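Local coordinates for kinetochore protein Mis16 (Schizosaccharomyces japonicus, PDB 4XYH), which recognises histone H4 and, independently, the CENP-A-specific chaperone Scm3, as a WD-repeat chromatin protein of the kinetochore, at residues T172-H180 against L217-P227. Residues are numbered along the deposited sequence; the frame is centred on the assembly and turned at random.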
# COMPACT_ATOMS: atom_id res chain seq x y z
N THR A 172 20.24 0.48 17.41
CA THR A 172 19.31 0.12 18.48
C THR A 172 18.06 -0.64 18.00
O THR A 172 17.58 -1.55 18.68
CB THR A 172 18.85 1.36 19.25
OG1 THR A 172 20.00 2.07 19.72
CG2 THR A 172 17.96 0.99 20.43
N GLY A 173 17.53 -0.26 16.85
CA GLY A 173 16.34 -0.91 16.34
C GLY A 173 15.08 -0.31 16.92
O GLY A 173 15.03 0.90 17.20
N HIS A 174 14.07 -1.15 17.13
CA HIS A 174 12.71 -0.69 17.45
C HIS A 174 12.55 -0.34 18.92
O HIS A 174 13.28 -0.86 19.77
CB HIS A 174 11.71 -1.78 17.10
CG HIS A 174 12.05 -3.09 17.72
ND1 HIS A 174 12.84 -4.03 17.08
CD2 HIS A 174 11.80 -3.59 18.95
CE1 HIS A 174 13.02 -5.07 17.88
NE2 HIS A 174 12.41 -4.82 19.03
N GLN A 175 11.55 0.47 19.23
CA GLN A 175 11.27 0.90 20.59
C GLN A 175 10.15 0.08 21.27
O GLN A 175 10.05 0.05 22.49
CB GLN A 175 10.89 2.38 20.60
CG GLN A 175 12.09 3.31 20.50
CD GLN A 175 12.90 3.12 19.21
OE1 GLN A 175 12.49 3.56 18.13
NE2 GLN A 175 14.05 2.45 19.32
N ALA A 176 9.31 -0.57 20.47
CA ALA A 176 8.28 -1.47 21.01
C ALA A 176 8.09 -2.64 20.07
O ALA A 176 8.32 -2.53 18.87
CB ALA A 176 6.95 -0.75 21.21
N CYS A 177 7.69 -3.78 20.63
CA CYS A 177 7.36 -4.96 19.84
C CYS A 177 5.92 -5.38 20.13
O CYS A 177 5.57 -5.59 21.29
CB CYS A 177 8.31 -6.10 20.16
SG CYS A 177 7.90 -7.60 19.26
N LEU A 178 5.10 -5.46 19.08
CA LEU A 178 3.71 -5.90 19.22
C LEU A 178 3.64 -7.42 19.11
O LEU A 178 3.82 -7.97 18.02
CB LEU A 178 2.84 -5.27 18.15
CG LEU A 178 3.12 -3.78 17.93
CD1 LEU A 178 2.35 -3.30 16.73
CD2 LEU A 178 2.75 -2.96 19.16
N ARG A 179 3.39 -8.10 20.23
CA ARG A 179 3.59 -9.55 20.28
C ARG A 179 2.35 -10.41 20.38
O ARG A 179 2.11 -10.96 21.46
CB ARG A 179 4.47 -9.94 21.47
CG ARG A 179 5.59 -9.02 21.74
CD ARG A 179 6.68 -9.72 22.51
NE ARG A 179 7.48 -10.54 21.62
CZ ARG A 179 8.77 -10.38 21.37
NH1 ARG A 179 9.49 -9.43 21.96
NH2 ARG A 179 9.35 -11.21 20.52
N HIS A 180 1.62 -10.59 19.29
CA HIS A 180 0.60 -11.63 19.28
C HIS A 180 0.65 -12.61 18.11
O HIS A 180 0.49 -13.81 18.27
CB HIS A 180 -0.80 -11.02 19.30
CG HIS A 180 -1.85 -11.95 19.82
ND1 HIS A 180 -2.63 -12.73 18.99
CD2 HIS A 180 -2.25 -12.22 21.09
CE1 HIS A 180 -3.47 -13.45 19.72
NE2 HIS A 180 -3.26 -13.15 21.00
N LEU A 217 8.42 5.50 25.09
CA LEU A 217 9.40 4.84 24.25
C LEU A 217 10.76 5.46 24.54
O LEU A 217 10.85 6.66 24.76
CB LEU A 217 9.03 4.98 22.77
CG LEU A 217 7.57 4.64 22.45
CD1 LEU A 217 7.22 4.95 21.00
CD2 LEU A 217 7.29 3.18 22.77
N SER A 218 11.81 4.65 24.56
CA SER A 218 13.15 5.18 24.77
C SER A 218 14.19 4.23 24.22
O SER A 218 13.89 3.08 23.88
CB SER A 218 13.42 5.42 26.26
OG SER A 218 13.93 4.24 26.86
N LEU A 219 15.43 4.72 24.13
CA LEU A 219 16.53 3.92 23.60
C LEU A 219 17.08 2.94 24.62
O LEU A 219 17.95 2.11 24.30
CB LEU A 219 17.65 4.83 23.10
CG LEU A 219 17.30 5.79 21.99
CD1 LEU A 219 18.54 6.61 21.58
CD2 LEU A 219 16.72 5.01 20.81
N GLU A 220 16.60 3.05 25.84
CA GLU A 220 17.05 2.14 26.89
C GLU A 220 16.78 0.67 26.55
O GLU A 220 17.62 -0.19 26.80
CB GLU A 220 16.38 2.50 28.21
CG GLU A 220 16.76 1.59 29.37
CD GLU A 220 15.87 1.82 30.57
OE1 GLU A 220 15.17 2.86 30.60
OE2 GLU A 220 15.87 0.96 31.47
N LYS A 221 15.61 0.42 25.96
CA LYS A 221 15.16 -0.93 25.60
C LYS A 221 13.81 -0.90 24.87
O LYS A 221 13.08 0.10 24.92
CB LYS A 221 15.02 -1.81 26.85
CG LYS A 221 13.80 -1.45 27.71
CD LYS A 221 13.71 -2.37 28.93
CE LYS A 221 12.32 -2.34 29.58
NZ LYS A 221 11.27 -3.07 28.78
N SER A 222 13.47 -2.00 24.21
CA SER A 222 12.15 -2.14 23.60
C SER A 222 11.14 -2.61 24.63
O SER A 222 11.45 -3.45 25.46
CB SER A 222 12.19 -3.13 22.43
OG SER A 222 10.89 -3.31 21.90
N ILE A 223 9.92 -2.08 24.59
CA ILE A 223 8.86 -2.64 25.43
C ILE A 223 8.00 -3.63 24.65
O ILE A 223 7.86 -3.52 23.43
CB ILE A 223 7.95 -1.54 26.02
CG1 ILE A 223 7.21 -0.80 24.91
CG2 ILE A 223 8.77 -0.54 26.84
CD1 ILE A 223 6.25 0.27 25.43
N ASP A 224 7.45 -4.62 25.35
CA ASP A 224 6.47 -5.54 24.77
C ASP A 224 5.04 -4.99 24.90
O ASP A 224 4.69 -4.37 25.90
CB ASP A 224 6.56 -6.91 25.44
CG ASP A 224 7.84 -7.63 25.08
OD1 ASP A 224 8.29 -7.52 23.92
OD2 ASP A 224 8.41 -8.31 25.97
N VAL A 225 4.24 -5.19 23.86
CA VAL A 225 2.87 -4.71 23.86
C VAL A 225 1.95 -5.85 23.49
O VAL A 225 2.24 -6.64 22.58
CB VAL A 225 2.68 -3.52 22.87
CG1 VAL A 225 1.22 -3.08 22.84
CG2 VAL A 225 3.57 -2.37 23.27
N ALA A 226 0.84 -5.95 24.22
CA ALA A 226 -0.17 -6.97 23.99
C ALA A 226 -1.34 -6.31 23.28
O ALA A 226 -1.56 -5.11 23.43
CB ALA A 226 -0.61 -7.61 25.30
N PRO A 227 -2.09 -7.09 22.49
CA PRO A 227 -3.20 -6.42 21.80
C PRO A 227 -4.33 -6.05 22.74
O PRO A 227 -4.50 -6.67 23.77
CB PRO A 227 -3.67 -7.45 20.77
CG PRO A 227 -3.08 -8.77 21.23
CD PRO A 227 -1.84 -8.45 21.98
O HOH W 1 20.23 1.91 22.62
O HOH W 2 14.82 1.09 21.94
O HOH W 3 11.24 1.66 24.32
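The carbonyl oxygen of Q175 is approached by two groups of segment 217-227: I223 N donates to Q175 O at 3.0 Å with an N-H...O angle of 158°, and the CA-H of S222 adds a contact, S222 CA to Q175 O 3.2 Å. From there a parallel two-strand pairing runs on. C177 N reaches I223 O at 2.8 Å, V225 N binds C177 O, and R179 N closes the series on V225 O, the alternation of donors and acceptors expected of parallel strands. A176, I223, L178 and V225 share one face: A176 CB lies 3.7 Å from I223 CG1, while L178 CD2 runs alongside V225, 3.8 Å from its CB. On the opposite face D224 forms a salt bridge, with R179 NH1 3.0 Å from D224 OD1. The carboxylate oxygen lies in the guanidinium plane, yet the two planar groups are turned 80° apart, and C177 SG covers one guanidinium face. Before the strand, the Q175 side chain bends at chi2 (61°), bringing NE2 back to G173 O at 2.8 Å; NE2 also donates to a water that in turn donates to S218 O, while OE1 accepts bonds from Y164 OH and D160 N. Without that amide, as with an alanine here, G173 O, Y164 OH and D160 N would probably each lose a partner, and the water its link from NE2 to S218 O. In the WD-repeat beta-propeller, strand 223-225 lies at the edge of its sheet, added in parallel to 176-178, which pairs antiparallel with 156-160 on its other side; there Q175 and A176 form a classic beta bulge opposite I158. The chain then continues into 229-231, the outer strand of the next sheet, whose strand 207-211 supplies W210 against L178 and P227.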